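TgTwinScan_2721 - E2 domain (Toxoplasma gondii, PDB 2F4Z) is probably a ubiquitin-conjugating (E2) enzyme, expected to carry activated ubiquitin as a thioester and pass it on toward substrates. Local coordinates at residues 36-40 with 103-107. Numbering follows the deposited sequence.
Sequences RLLKE and DYPYN
Pro-105 CB lies over the centre of one face of the Arg-36 guanidinium, 3.5 Å from Arg-36 CZ, and the same CB also sits above the centre of one face of the Tyr-104 ring. The two planes stand at 90° to each other, with the proline CB in the angle between them. At the in-plane edge of both flat groups is one atom, Glu-40 OE2. Tyr-104 OH donates to Glu-40 OE2 at 2.5 Å, a very short bond, with ring and carboxylate planes turned 41° apart. Arg-36 NE donates to Glu-40 OE2 from 2.8 Å on its anti side, a nearly straight hydrogen bond within an i to i+4 salt bridge along the helix; a second bond from NH2 is weak. The arginine, helped by the hydroxyl, would be expected to favour the charged form of Glu-40. With CG anti to the backbone N (chi1 -178°) and the chain extended as far as NE, Arg-36 carries its guanidinium off the helix and across the tyrosine. Segment 36-40 belongs to the N-terminal helix 33-46 of the E2 (UBC) fold, and 103-107 to the proline-rich turn between the third and fourth strands of its antiparallel sheet, with a cis peptide joining Tyr-104 to Pro-105. With this cis bond, the consecutive side chains of Tyr-104 and Pro-105 both turn toward the helix. Leu-37 CD2 packs obliquely against Tyr-104 CE2 at 3.7 Å, while Ile-144 touches both side chains. Glu-40 OE1 accepts from Ile-144 N at the start of helix 144-156, so both oxygens of the buried carboxylate are bonded. Arg-36 NH1 makes a separate hydrogen bond to Pro-140 O.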
loop_
_atom_site.group_PDB
_atom_site.type_symbol
_atom_site.label_atom_id
_atom_site.label_comp_id
_atom_site.label_asym_id
_atom_site.label_seq_id
_atom_site.Cartn_x
_atom_site.Cartn_y
_atom_site.Cartn_z
ATOM N N ARG A 36 4.484 15.168 -3.982
ATOM C CA ARG A 36 3.917 13.926 -3.440
ATOM C C ARG A 36 2.750 14.202 -2.489
ATOM O O ARG A 36 1.664 13.627 -2.633
ATOM C CB ARG A 36 4.955 13.062 -2.702
ATOM C CG ARG A 36 4.251 11.769 -2.226
ATOM C CD ARG A 36 5.146 10.858 -1.492
ATOM N NE ARG A 36 4.406 9.852 -0.711
ATOM C CZ ARG A 36 4.722 8.554 -0.634
ATOM N NH1 ARG A 36 5.703 8.054 -1.364
ATOM N NH2 ARG A 36 4.063 7.739 0.191
ATOM N N LEU A 37 2.967 15.125 -1.557
ATOM C CA LEU A 37 1.960 15.393 -0.549
ATOM C C LEU A 37 0.678 15.973 -1.169
ATOM O O LEU A 37 -0.448 15.513 -0.852
ATOM C CB LEU A 37 2.542 16.257 0.589
ATOM C CG LEU A 37 3.404 15.565 1.653
ATOM C CD1 LEU A 37 3.977 16.593 2.630
ATOM C CD2 LEU A 37 2.512 14.582 2.425
ATOM N N LEU A 38 0.844 16.883 -2.140
ATOM C CA LEU A 38 -0.311 17.425 -2.919
ATOM C C LEU A 38 -1.095 16.375 -3.731
ATOM O O LEU A 38 -2.325 16.399 -3.785
ATOM C CB LEU A 38 0.131 18.602 -3.815
ATOM C CG LEU A 38 0.336 19.864 -2.968
ATOM C CD1 LEU A 38 1.180 20.887 -3.707
ATOM C CD2 LEU A 38 -1.025 20.422 -2.551
ATOM N N LYS A 39 -0.394 15.429 -4.331
ATOM C CA LYS A 39 -1.029 14.370 -5.074
ATOM C C LYS A 39 -1.706 13.365 -4.159
ATOM O O LYS A 39 -2.771 12.858 -4.524
ATOM C CB LYS A 39 -0.023 13.649 -5.951
ATOM C CG LYS A 39 -0.627 12.385 -6.566
ATOM C CD LYS A 39 -0.247 12.162 -7.989
ATOM C CE LYS A 39 -1.113 11.001 -8.533
ATOM N NZ LYS A 39 -1.009 9.745 -7.658
ATOM N N GLU A 40 -1.094 13.052 -2.996
ATOM C CA GLU A 40 -1.794 12.295 -1.974
ATOM C C GLU A 40 -3.112 12.924 -1.592
ATOM O O GLU A 40 -4.123 12.268 -1.615
ATOM C CB GLU A 40 -0.924 12.056 -0.717
ATOM C CG GLU A 40 0.130 11.030 -0.985
ATOM C CD GLU A 40 0.651 10.380 0.292
ATOM O OE1 GLU A 40 -0.207 10.027 1.099
ATOM O OE2 GLU A 40 1.885 10.279 0.506
ATOM N N ASP A 103 11.144 14.451 6.588
ATOM C CA ASP A 103 11.703 13.420 5.690
ATOM C C ASP A 103 10.650 12.373 5.324
ATOM O O ASP A 103 11.008 11.270 4.949
ATOM C CB ASP A 103 12.944 12.742 6.309
ATOM C CG ASP A 103 14.207 13.601 6.167
ATOM O OD1 ASP A 103 15.216 13.354 6.878
ATOM O OD2 ASP A 103 14.201 14.531 5.339
ATOM N N TYR A 104 9.364 12.712 5.488
ATOM C CA TYR A 104 8.314 11.927 4.844
ATOM C C TYR A 104 8.722 11.846 3.373
ATOM O O TYR A 104 9.212 12.806 2.833
ATOM C CB TYR A 104 6.953 12.603 5.018
ATOM C CG TYR A 104 5.809 11.809 4.410
ATOM C CD1 TYR A 104 5.169 10.805 5.150
ATOM C CD2 TYR A 104 5.333 12.100 3.102
ATOM C CE1 TYR A 104 4.135 10.092 4.604
ATOM C CE2 TYR A 104 4.297 11.390 2.560
ATOM C CZ TYR A 104 3.680 10.406 3.318
ATOM O OH TYR A 104 2.664 9.673 2.751
ATOM N N PRO A 105 8.509 10.707 2.701
ATOM C CA PRO A 105 7.774 9.532 3.067
ATOM C C PRO A 105 8.645 8.450 3.734
ATOM O O PRO A 105 8.150 7.408 4.066
ATOM C CB PRO A 105 7.246 9.076 1.737
ATOM C CG PRO A 105 8.270 9.504 0.747
ATOM C CD PRO A 105 9.072 10.584 1.343
ATOM N N TYR A 106 9.940 8.701 3.897
ATOM C CA TYR A 106 10.811 7.694 4.517
ATOM C C TYR A 106 10.392 7.543 5.951
ATOM O O TYR A 106 10.368 6.457 6.419
ATOM C CB TYR A 106 12.288 8.121 4.495
ATOM C CG TYR A 106 12.815 8.310 3.099
ATOM C CD1 TYR A 106 13.214 9.563 2.667
ATOM C CD2 TYR A 106 12.902 7.236 2.200
ATOM C CE1 TYR A 106 13.708 9.756 1.376
ATOM C CE2 TYR A 106 13.402 7.412 0.914
ATOM C CZ TYR A 106 13.802 8.681 0.513
ATOM O OH TYR A 106 14.322 8.924 -0.750
ATOM N N ASN A 107 10.104 8.649 6.627
ATOM C CA ASN A 107 9.537 8.660 7.968
ATOM C C ASN A 107 7.992 8.761 8.004
ATOM O O ASN A 107 7.377 9.524 7.220
ATOM C CB ASN A 107 10.142 9.781 8.795
ATOM C CG ASN A 107 11.667 9.609 9.008
ATOM O OD1 ASN A 107 12.392 10.608 9.226
ATOM N ND2 ASN A 107 12.148 8.331 8.996
#